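Local coordinates for putative short-chain dehydrogenase/reductase (Burkholderia xenovorans, PDB 5JY1), which binds NAD in a Rossmann-type fold and is probably an oxidoreductase of the short-chain dehydrogenase/reductase family, perhaps a 3-oxoacyl-[acyl-carrier-protein] reductase, at residues V147-E155 against Y164-T175; S215-R223 against V253-G261. All blocks are in the same frame, centred on the assembly; numbering follows the deposited sequence.

Contact 1 of 2, residues V147-E155 against Y164-T175. With NAD (nicotinamide-adenine-dinucleotide), chain E; ACT (acetate ion), chain H.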
loop_
_atom_site.group_PDB
_atom_site.type_symbol
_atom_site.label_atom_id
_atom_site.label_comp_id
_atom_site.label_asym_id
_atom_site.label_seq_id
_atom_site.Cartn_x
_atom_site.Cartn_y
_atom_site.Cartn_z
ATOM N N VAL A 147 15.307 7.107 -12.019
ATOM C CA VAL A 147 14.341 7.805 -11.165
ATOM C C VAL A 147 13.144 8.148 -12.035
ATOM O O VAL A 147 13.249 8.997 -12.931
ATOM C CB VAL A 147 14.932 9.085 -10.549
ATOM C CG1 VAL A 147 13.957 9.701 -9.533
ATOM C CG2 VAL A 147 16.304 8.834 -9.910
ATOM N N ASN A 148 12.005 7.508 -11.774
ATOM C CA ASN A 148 10.776 7.817 -12.489
ATOM C C ASN A 148 9.886 8.696 -11.619
ATOM O O ASN A 148 10.041 8.756 -10.401
ATOM C CB ASN A 148 10.039 6.534 -12.883
ATOM C CG ASN A 148 10.812 5.724 -13.893
ATOM O OD1 ASN A 148 11.549 6.285 -14.705
ATOM N ND2 ASN A 148 10.662 4.400 -13.851
ATOM N N PHE A 149 8.969 9.416 -12.258
ATOM C CA PHE A 149 8.052 10.302 -11.552
ATOM C C PHE A 149 6.620 9.857 -11.793
ATOM O O PHE A 149 6.193 9.715 -12.941
ATOM C CB PHE A 149 8.237 11.758 -11.986
ATOM C CG PHE A 149 9.399 12.438 -11.320
ATOM C CD1 PHE A 149 9.243 13.050 -10.092
ATOM C CD2 PHE A 149 10.648 12.439 -11.905
ATOM C CE1 PHE A 149 10.310 13.673 -9.461
ATOM C CE2 PHE A 149 11.720 13.065 -11.284
ATOM C CZ PHE A 149 11.550 13.684 -10.061
ATOM N N TYR A 150 5.883 9.628 -10.711
ATOM C CA TYR A 150 4.458 9.363 -10.848
ATOM C C TYR A 150 3.744 10.451 -10.054
ATOM O O TYR A 150 4.276 11.564 -9.935
ATOM C CB TYR A 150 4.109 7.920 -10.433
ATOM C CG TYR A 150 4.029 7.613 -8.948
ATOM C CD1 TYR A 150 5.167 7.617 -8.148
ATOM C CD2 TYR A 150 2.815 7.262 -8.363
ATOM C CE1 TYR A 150 5.086 7.314 -6.788
ATOM C CE2 TYR A 150 2.723 6.962 -7.027
ATOM C CZ TYR A 150 3.854 6.990 -6.242
ATOM O OH TYR A 150 3.745 6.691 -4.912
ATOM N N SER A 151 2.551 10.188 -9.528
ATOM C CA SER A 151 1.800 11.254 -8.894
ATOM C C SER A 151 0.878 10.693 -7.824
ATOM O O SER A 151 0.338 9.589 -7.955
ATOM C CB SER A 151 0.974 12.048 -9.917
ATOM O OG SER A 151 0.167 13.023 -9.264
ATOM N N ILE A 152 0.683 11.490 -6.772
ATOM C CA ILE A 152 -0.333 11.199 -5.765
ATOM C C ILE A 152 -1.716 11.068 -6.394
ATOM O O ILE A 152 -2.586 10.386 -5.839
ATOM C CB ILE A 152 -0.303 12.291 -4.669
ATOM C CG1 ILE A 152 -1.222 11.929 -3.504
ATOM C CG2 ILE A 152 -0.734 13.633 -5.239
ATOM C CD1 ILE A 152 -1.120 12.892 -2.355
ATOM N N ASP A 153 -1.936 11.696 -7.559
ATOM C CA ASP A 153 -3.224 11.567 -8.244
ATOM C C ASP A 153 -3.544 10.119 -8.597
ATOM O O ASP A 153 -4.726 9.755 -8.697
ATOM C CB ASP A 153 -3.239 12.416 -9.520
ATOM C CG ASP A 153 -3.344 13.912 -9.248
ATOM O OD1 ASP A 153 -3.496 14.341 -8.077
ATOM O OD2 ASP A 153 -3.305 14.665 -10.242
ATOM N N THR A 154 -2.518 9.283 -8.827
ATOM C CA THR A 154 -2.760 7.873 -9.136
ATOM C C THR A 154 -3.322 7.121 -7.949
ATOM O O THR A 154 -3.885 6.035 -8.131
ATOM C CB THR A 154 -1.481 7.145 -9.562
ATOM O OG1 THR A 154 -0.602 7.020 -8.429
ATOM C CG2 THR A 154 -0.772 7.894 -10.655
ATOM N N GLU A 155 -3.135 7.651 -6.744
ATOM C CA GLU A 155 -3.578 7.007 -5.522
ATOM C C GLU A 155 -4.901 7.562 -5.013
ATOM O O GLU A 155 -5.665 6.829 -4.370
ATOM C CB GLU A 155 -2.483 7.152 -4.450
ATOM C CG GLU A 155 -1.242 6.341 -4.812
ATOM C CD GLU A 155 0.057 6.849 -4.210
ATOM O OE1 GLU A 155 0.108 8.008 -3.746
ATOM O OE2 GLU A 155 1.049 6.080 -4.242
ATOM N N TYR A 164 -4.067 10.817 -17.131
ATOM C CA TYR A 164 -2.827 10.980 -16.387
ATOM C C TYR A 164 -2.691 9.923 -15.295
ATOM O O TYR A 164 -1.640 9.278 -15.158
ATOM C CB TYR A 164 -2.821 12.392 -15.810
ATOM C CG TYR A 164 -1.666 12.777 -14.941
ATOM C CD1 TYR A 164 -0.475 13.218 -15.497
ATOM C CD2 TYR A 164 -1.783 12.762 -13.557
ATOM C CE1 TYR A 164 0.583 13.599 -14.701
ATOM C CE2 TYR A 164 -0.733 13.146 -12.752
ATOM C CZ TYR A 164 0.445 13.563 -13.330
ATOM O OH TYR A 164 1.499 13.949 -12.540
ATOM N N ASN A 165 -3.764 9.713 -14.522
ATOM C CA ASN A 165 -3.728 8.745 -13.425
ATOM C C ASN A 165 -3.440 7.342 -13.934
ATOM O O ASN A 165 -2.709 6.575 -13.296
ATOM C CB ASN A 165 -5.057 8.744 -12.659
ATOM C CG ASN A 165 -5.426 10.099 -12.093
ATOM O OD1 ASN A 165 -4.571 10.978 -11.906
ATOM N ND2 ASN A 165 -6.714 10.282 -11.807
ATOM N N THR A 166 -4.023 6.987 -15.082
ATOM C CA THR A 166 -3.799 5.677 -15.682
ATOM C C THR A 166 -2.351 5.516 -16.133
ATOM O O THR A 166 -1.697 4.517 -15.814
ATOM C CB THR A 166 -4.760 5.504 -16.854
ATOM O OG1 THR A 166 -6.104 5.532 -16.352
ATOM C CG2 THR A 166 -4.509 4.189 -17.584
ATOM N N ALA A 167 -1.832 6.501 -16.868
ATOM C CA ALA A 167 -0.470 6.391 -17.391
ATOM C C ALA A 167 0.559 6.385 -16.266
ATOM O O ALA A 167 1.502 5.582 -16.285
ATOM C CB ALA A 167 -0.188 7.532 -18.367
ATOM N N LYS A 168 0.385 7.255 -15.268
ATOM C CA LYS A 168 1.349 7.311 -14.170
ATOM C C LYS A 168 1.264 6.074 -13.278
ATOM O O LYS A 168 2.276 5.657 -12.699
ATOM C CB LYS A 168 1.146 8.593 -13.354
ATOM C CG LYS A 168 1.507 9.900 -14.084
ATOM C CD LYS A 168 2.990 9.958 -14.432
ATOM C CE LYS A 168 3.437 11.397 -14.688
ATOM N NZ LYS A 168 4.922 11.492 -14.863
ATOM N N ALA A 169 0.085 5.454 -13.171
ATOM C CA ALA A 169 0.015 4.159 -12.504
ATOM C C ALA A 169 0.827 3.112 -13.262
ATOM O O ALA A 169 1.545 2.309 -12.649
ATOM C CB ALA A 169 -1.447 3.715 -12.362
ATOM N N GLY A 170 0.731 3.109 -14.595
ATOM C CA GLY A 170 1.577 2.226 -15.387
ATOM C C GLY A 170 3.057 2.415 -15.101
ATOM O O GLY A 170 3.822 1.444 -15.065
ATOM N N ILE A 171 3.476 3.664 -14.876
ATOM C CA ILE A 171 4.876 3.953 -14.554
ATOM C C ILE A 171 5.312 3.183 -13.313
ATOM O O ILE A 171 6.442 2.687 -13.233
ATOM C CB ILE A 171 5.077 5.470 -14.367
ATOM C CG1 ILE A 171 4.854 6.213 -15.680
ATOM C CG2 ILE A 171 6.471 5.764 -13.814
ATOM C CD1 ILE A 171 5.945 5.980 -16.690
ATOM N N VAL A 172 4.430 3.084 -12.314
ATOM C CA VAL A 172 4.779 2.346 -11.101
ATOM C C VAL A 172 4.991 0.867 -11.404
ATOM O O VAL A 172 5.942 0.247 -10.910
ATOM C CB VAL A 172 3.709 2.557 -10.013
ATOM C CG1 VAL A 172 4.025 1.702 -8.790
ATOM C CG2 VAL A 172 3.621 4.029 -9.630
ATOM N N GLY A 173 4.115 0.275 -12.222
ATOM C CA GLY A 173 4.309 -1.118 -12.589
ATOM C C GLY A 173 5.606 -1.340 -13.346
ATOM O O GLY A 173 6.308 -2.328 -13.117
ATOM N N LEU A 174 5.947 -0.412 -14.248
ATOM C CA LEU A 174 7.192 -0.519 -15.005
ATOM C C LEU A 174 8.403 -0.358 -14.092
ATOM O O LEU A 174 9.400 -1.078 -14.240
ATOM C CB LEU A 174 7.196 0.531 -16.116
ATOM C CG LEU A 174 8.448 0.612 -16.997
ATOM C CD1 LEU A 174 8.760 -0.751 -17.617
ATOM C CD2 LEU A 174 8.251 1.680 -18.074
ATOM N N THR A 175 8.314 0.568 -13.129
ATOM C CA THR A 175 9.382 0.779 -12.156
ATOM C C THR A 175 9.671 -0.495 -11.371
ATOM O O THR A 175 10.823 -0.924 -11.241
ATOM C CB THR A 175 8.980 1.909 -11.201
ATOM O OG1 THR A 175 8.794 3.123 -11.942
ATOM C CG2 THR A 175 10.048 2.117 -10.106
HETATM P PA NAD E . 6.316 21.195 -16.096
HETATM O O1A NAD E . 5.079 21.331 -16.931
HETATM O O2A NAD E . 6.613 22.422 -15.246
HETATM O O5B NAD E . 7.643 20.841 -17.047
HETATM C C5B NAD E . 7.453 19.891 -18.036
HETATM C C4B NAD E . 8.758 19.850 -18.931
HETATM O O4B NAD E . 8.639 18.888 -19.781
HETATM C C3B NAD E . 8.821 21.174 -19.771
HETATM O O3B NAD E . 10.102 21.720 -19.706
HETATM C C2B NAD E . 8.473 20.707 -21.164
HETATM O O2B NAD E . 9.006 21.661 -22.206
HETATM C C1B NAD E . 9.047 19.519 -21.204
HETATM N N9A NAD E . 8.482 18.696 -22.258
HETATM C C8A NAD E . 7.198 18.653 -22.619
HETATM N N7A NAD E . 7.084 17.794 -23.612
HETATM C C5A NAD E . 8.299 17.302 -23.870
HETATM C C6A NAD E . 8.725 16.375 -24.822
HETATM N N6A NAD E . 8.090 15.582 -25.865
HETATM N N1A NAD E . 10.000 16.042 -24.884
HETATM C C2A NAD E . 10.897 16.613 -24.012
HETATM N N3A NAD E . 10.495 17.520 -23.090
HETATM C C4A NAD E . 9.167 17.855 -23.030
HETATM O O3 NAD E . 6.130 19.864 -15.139
HETATM P PN NAD E . 6.368 19.717 -13.531
HETATM O O1N NAD E . 5.197 20.352 -12.797
HETATM O O2N NAD E . 7.684 20.349 -13.042
HETATM O O5D NAD E . 6.333 18.093 -13.209
HETATM C C5D NAD E . 7.461 17.296 -13.568
HETATM C C4D NAD E . 7.175 15.793 -13.245
HETATM O O4D NAD E . 6.677 15.670 -12.016
HETATM C C3D NAD E . 6.088 15.281 -14.196
HETATM O O3D NAD E . 6.303 13.994 -14.532
HETATM C C2D NAD E . 4.799 15.408 -13.350
HETATM O O2D NAD E . 3.784 14.496 -13.942
HETATM C C1D NAD E . 5.193 15.056 -12.144
HETATM N N1N NAD E . 4.369 15.627 -11.090
HETATM C C2N NAD E . 4.509 16.928 -10.722
HETATM C C3N NAD E . 3.714 17.477 -9.713
HETATM C C7N NAD E . 3.857 18.923 -9.299
HETATM O O7N NAD E . 3.295 19.342 -8.299
HETATM N N7N NAD E . 4.641 19.808 -10.068
HETATM C C4N NAD E . 2.781 16.689 -9.087
HETATM C C5N NAD E . 2.643 15.395 -9.445
HETATM C C6N NAD E . 3.448 14.850 -10.456
HETATM C C ACT H . 1.432 17.458 -12.699
HETATM O O ACT H . 0.448 17.520 -11.935
HETATM O OXT ACT H . 1.709 16.320 -13.135
HETATM C CH3 ACT H . 2.229 18.674 -13.069
HETATM O O HOH W 1 -0.669 15.449 -10.284
#
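Tyr164 meets Ser151 because its first torsion swings the ring away from its own backbone nitrogen, chi1 177°, carrying the phenol up to the cofactor and its OH to 3.3 Å from Ser151 CB. The torsion of Ser151, 176°, sets OG at the edge of the Tyr164 ring, in reach of a water and of Asp153 N. With Lys168 one helical turn on, the group matches the Ser and Tyr-X-X-X-Lys signature of the short-chain dehydrogenase/reductase family and is consistent with its active site, built on a Rossmann fold where strand residues 147-149 run nearly antiparallel to helix residues 164-175. Lysine suits its place by length. CG lies over the centre of one face of the Tyr164 ring; the bend at chi2 then turns CD aside, and the rest runs out extended until NZ donates both to Phe149 O (2.9 Å), from above the carbonyl plane, and to O3D of the nicotinamide ribose. Tyr164 OH lies within hydrogen-bonding distance of NAD O2D, 2.7 Å, and of an acetate oxygen; acetate, probably from the crystallisation liquor, lies where a substrate may bind. The water joins Ser151 OG to the other acetate oxygen, while Ser151 OG also caps the next helix by accepting from Asp153 N.

Further from the cofactor apolar and polar contacts alternate. Val172 CG2 sits over one face of the Tyr150 ring in a CH-pi contact, and Tyr150 OH donates to Glu155 OE2. Thr154 CG2 presses tightly on Lys168 CB, 3.4 Å away, as Thr154 OG1 turns back to Ser151 O. At the strand end Asn148, whose OD1 takes a bond from Asn97, sends ND2 in its amide plane to Thr175 OG1, 3.0 Å at a nearly straight 176°.

Contact 2 of 2, residues S215-R223 against V253-G261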
loop_
_atom_site.group_PDB
_atom_site.type_symbol
_atom_site.label_atom_id
_atom_site.label_comp_id
_atom_site.label_asym_id
_atom_site.label_seq_id
_atom_site.Cartn_x
_atom_site.Cartn_y
_atom_site.Cartn_z
ATOM N N SER A 215 -3.195 25.518 -0.716
ATOM C CA SER A 215 -2.360 24.385 -1.106
ATOM C C SER A 215 -1.278 24.120 -0.068
ATOM O O SER A 215 -1.004 22.962 0.266
ATOM C CB SER A 215 -1.735 24.637 -2.478
ATOM O OG SER A 215 -1.001 23.503 -2.911
ATOM N N ALA A 216 -0.658 25.180 0.455
ATOM C CA ALA A 216 0.345 25.003 1.499
ATOM C C ALA A 216 -0.279 24.423 2.764
ATOM O O ALA A 216 0.290 23.520 3.386
ATOM C CB ALA A 216 1.032 26.337 1.795
ATOM N N ALA A 217 -1.465 24.908 3.142
ATOM C CA ALA A 217 -2.120 24.461 4.367
ATOM C C ALA A 217 -2.677 23.048 4.264
ATOM O O ALA A 217 -3.009 22.451 5.293
ATOM C CB ALA A 217 -3.241 25.431 4.743
ATOM N N ALA A 218 -2.778 22.493 3.056
ATOM C CA ALA A 218 -3.363 21.169 2.887
ATOM C C ALA A 218 -2.481 20.037 3.409
ATOM O O ALA A 218 -2.945 18.895 3.442
ATOM C CB ALA A 218 -3.672 20.925 1.411
ATOM N N ARG A 219 -1.238 20.296 3.804
ATOM C CA ARG A 219 -0.316 19.205 4.077
ATOM C C ARG A 219 0.375 19.387 5.421
ATOM O O ARG A 219 0.436 20.501 5.951
ATOM C CB ARG A 219 0.739 19.091 2.965
ATOM C CG ARG A 219 1.651 20.298 2.845
ATOM C CD ARG A 219 2.202 20.379 1.438
ATOM N NE ARG A 219 1.168 20.816 0.504
ATOM C CZ ARG A 219 0.999 20.318 -0.717
ATOM N NH1 ARG A 219 1.782 19.342 -1.151
ATOM N NH2 ARG A 219 0.035 20.792 -1.496
ATOM N N PRO A 220 0.921 18.300 5.991
ATOM C CA PRO A 220 1.518 18.382 7.338
ATOM C C PRO A 220 2.620 19.411 7.499
ATOM O O PRO A 220 2.728 20.007 8.576
ATOM C CB PRO A 220 2.059 16.960 7.552
ATOM C CG PRO A 220 1.052 16.100 6.811
ATOM C CD PRO A 220 0.719 16.896 5.571
ATOM N N LEU A 221 3.467 19.614 6.492
ATOM C CA LEU A 221 4.544 20.586 6.656
ATOM C C LEU A 221 4.099 22.010 6.364
ATOM O O LEU A 221 4.882 22.941 6.585
ATOM C CB LEU A 221 5.742 20.200 5.777
ATOM C CG LEU A 221 6.557 19.053 6.401
ATOM C CD1 LEU A 221 7.521 18.438 5.406
ATOM C CD2 LEU A 221 7.329 19.575 7.629
ATOM N N GLY A 222 2.866 22.204 5.900
ATOM C CA GLY A 222 2.297 23.537 5.864
ATOM C C GLY A 222 2.945 24.498 4.895
ATOM O O GLY A 222 2.782 25.713 5.044
ATOM N N ARG A 223 3.679 23.999 3.902
ATOM C CA ARG A 223 4.277 24.881 2.913
ATOM C C ARG A 223 4.337 24.164 1.571
ATOM O O ARG A 223 4.275 22.938 1.499
ATOM C CB ARG A 223 5.674 25.342 3.343
ATOM C CG ARG A 223 6.697 24.240 3.293
ATOM C CD ARG A 223 8.060 24.681 3.830
ATOM N NE ARG A 223 8.922 23.511 3.916
ATOM C CZ ARG A 223 9.630 23.063 2.891
ATOM N NH1 ARG A 223 9.590 23.723 1.738
ATOM N NH2 ARG A 223 10.384 21.978 3.016
ATOM N N VAL A 253 7.246 12.937 -2.076
ATOM C CA VAL A 253 8.042 14.117 -1.723
ATOM C C VAL A 253 7.133 15.331 -1.869
ATOM O O VAL A 253 7.136 16.018 -2.901
ATOM C CB VAL A 253 9.309 14.229 -2.595
ATOM C CG1 VAL A 253 10.206 15.366 -2.084
ATOM C CG2 VAL A 253 10.086 12.924 -2.562
ATOM N N ASP A 254 6.338 15.599 -0.819
ATOM C CA ASP A 254 5.126 16.391 -0.995
ATOM C C ASP A 254 4.719 17.104 0.284
ATOM O O ASP A 254 3.551 17.495 0.410
ATOM C CB ASP A 254 3.937 15.489 -1.447
ATOM C CG ASP A 254 3.664 14.336 -0.467
ATOM O OD1 ASP A 254 4.343 14.249 0.575
ATOM O OD2 ASP A 254 2.766 13.506 -0.746
ATOM N N GLY A 255 5.642 17.295 1.224
ATOM C CA GLY A 255 5.272 17.934 2.472
ATOM C C GLY A 255 4.352 17.102 3.328
ATOM O O GLY A 255 3.765 17.630 4.280
ATOM N N GLY A 256 4.184 15.828 3.001
ATOM C CA GLY A 256 3.272 14.968 3.726
ATOM C C GLY A 256 1.872 14.874 3.158
ATOM O O GLY A 256 1.021 14.232 3.781
ATOM N N LEU A 257 1.610 15.475 1.990
ATOM C CA LEU A 257 0.247 15.528 1.451
ATOM C C LEU A 257 -0.390 14.145 1.328
ATOM O O LEU A 257 -1.611 14.015 1.489
ATOM C CB LEU A 257 0.250 16.224 0.081
ATOM C CG LEU A 257 -1.123 16.431 -0.578
ATOM C CD1 LEU A 257 -1.940 17.435 0.198
ATOM C CD2 LEU A 257 -1.006 16.860 -2.032
ATOM N N HIS A 258 0.407 13.104 1.069
ATOM C CA HIS A 258 -0.137 11.751 0.937
ATOM C C HIS A 258 -0.905 11.296 2.175
ATOM O O HIS A 258 -1.783 10.430 2.066
ATOM C CB HIS A 258 1.000 10.772 0.633
ATOM C CG HIS A 258 1.992 10.659 1.744
ATOM N ND1 HIS A 258 1.927 9.658 2.687
ATOM C CD2 HIS A 258 3.051 11.439 2.087
ATOM C CE1 HIS A 258 2.894 9.832 3.574
ATOM N NE2 HIS A 258 3.590 10.904 3.232
ATOM N N LEU A 259 -0.615 11.870 3.351
ATOM C CA LEU A 259 -1.341 11.455 4.554
ATOM C C LEU A 259 -2.792 11.925 4.530
ATOM O O LEU A 259 -3.695 11.070 4.535
ATOM C CB LEU A 259 -0.586 11.910 5.809
ATOM C CG LEU A 259 0.731 11.193 6.118
ATOM C CD1 LEU A 259 1.453 11.890 7.290
ATOM C CD2 LEU A 259 0.503 9.719 6.428
ATOM N N PRO A 260 -3.103 13.234 4.495
ATOM C CA PRO A 260 -4.522 13.623 4.443
ATOM C C PRO A 260 -5.155 13.441 3.076
ATOM O O PRO A 260 -6.388 13.476 2.984
ATOM C CB PRO A 260 -4.501 15.108 4.836
ATOM C CG PRO A 260 -3.162 15.581 4.349
ATOM C CD PRO A 260 -2.223 14.422 4.576
ATOM N N GLY A 261 -4.364 13.263 2.024
ATOM C CA GLY A 261 -4.965 13.287 0.707
ATOM C C GLY A 261 -5.446 14.694 0.369
ATOM O O GLY A 261 -4.992 15.701 0.929
HETATM O O HOH W 2 -5.300 17.874 2.528
#
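Arg219 lies along Asp254 and Gly255 of the loop after strand 250-253. CB starts 3.6 Å from Gly255 O, and CG, held between the backbone nitrogen and carbonyl carbon (chi1 64°), stays close to the same oxygen. CD passes Asp254 O, and the bend at chi3 then turns the guanidinium back toward the preceding helix 211-217: NE and NH2 both donate, in the guanidinium plane, to Ser215 O. At the tip NH1 points the other way and gives a hydrogen bond to Asp254 O, 3.0 Å, while Leu257 lies over one face of the group. An arginine can thus tie a helix end to a loop through two backbone carbonyls. Asp254 O also accepts from Leu257 N, on the opposite face of its plane, within a type I' turn whose positive phi angles suit Gly255 and Gly256; Asp254 OD1 closes an Asx turn by accepting from Gly256 N. This loop follows the last strand of the Rossmann sheet. Arg219 CD lies close against Gly255 and Pro220 CG against Gly256, glycines with no side chain to be accommodated. Pro220, lacking an N-H, packs its ring with CD 3.2 Å from Gly256 O and 4.0 Å from Pro260 CD. Next to it Leu221 N donates to Gly255 O at 3.0 Å, in the carbonyl plane, and a water bridges Ala218 O to Gly261 O.

In the fold
Contact 1 closes along the chain before contact 2 opens, and their centres lie 19 Å apart, yet they meet: Ile152 CD1, on the side of 147-155 turned from helix 162-182, packs 3.6 Å from His258 CA. The two differ in their relation to NAD. Contact 1 touches the nicotinamide ribose directly, whereas the Arg219 side chain of contact 2 stays about 7 Å from the cofactor and about 8 Å from the side chain of Ala196, which binds it. Both contacts also face neighbouring copies of the tetramer: Asn165 in contact 1 donates to Ser177 of the second subunit, and His258 in contact 2 bonds to Thr247 of the third.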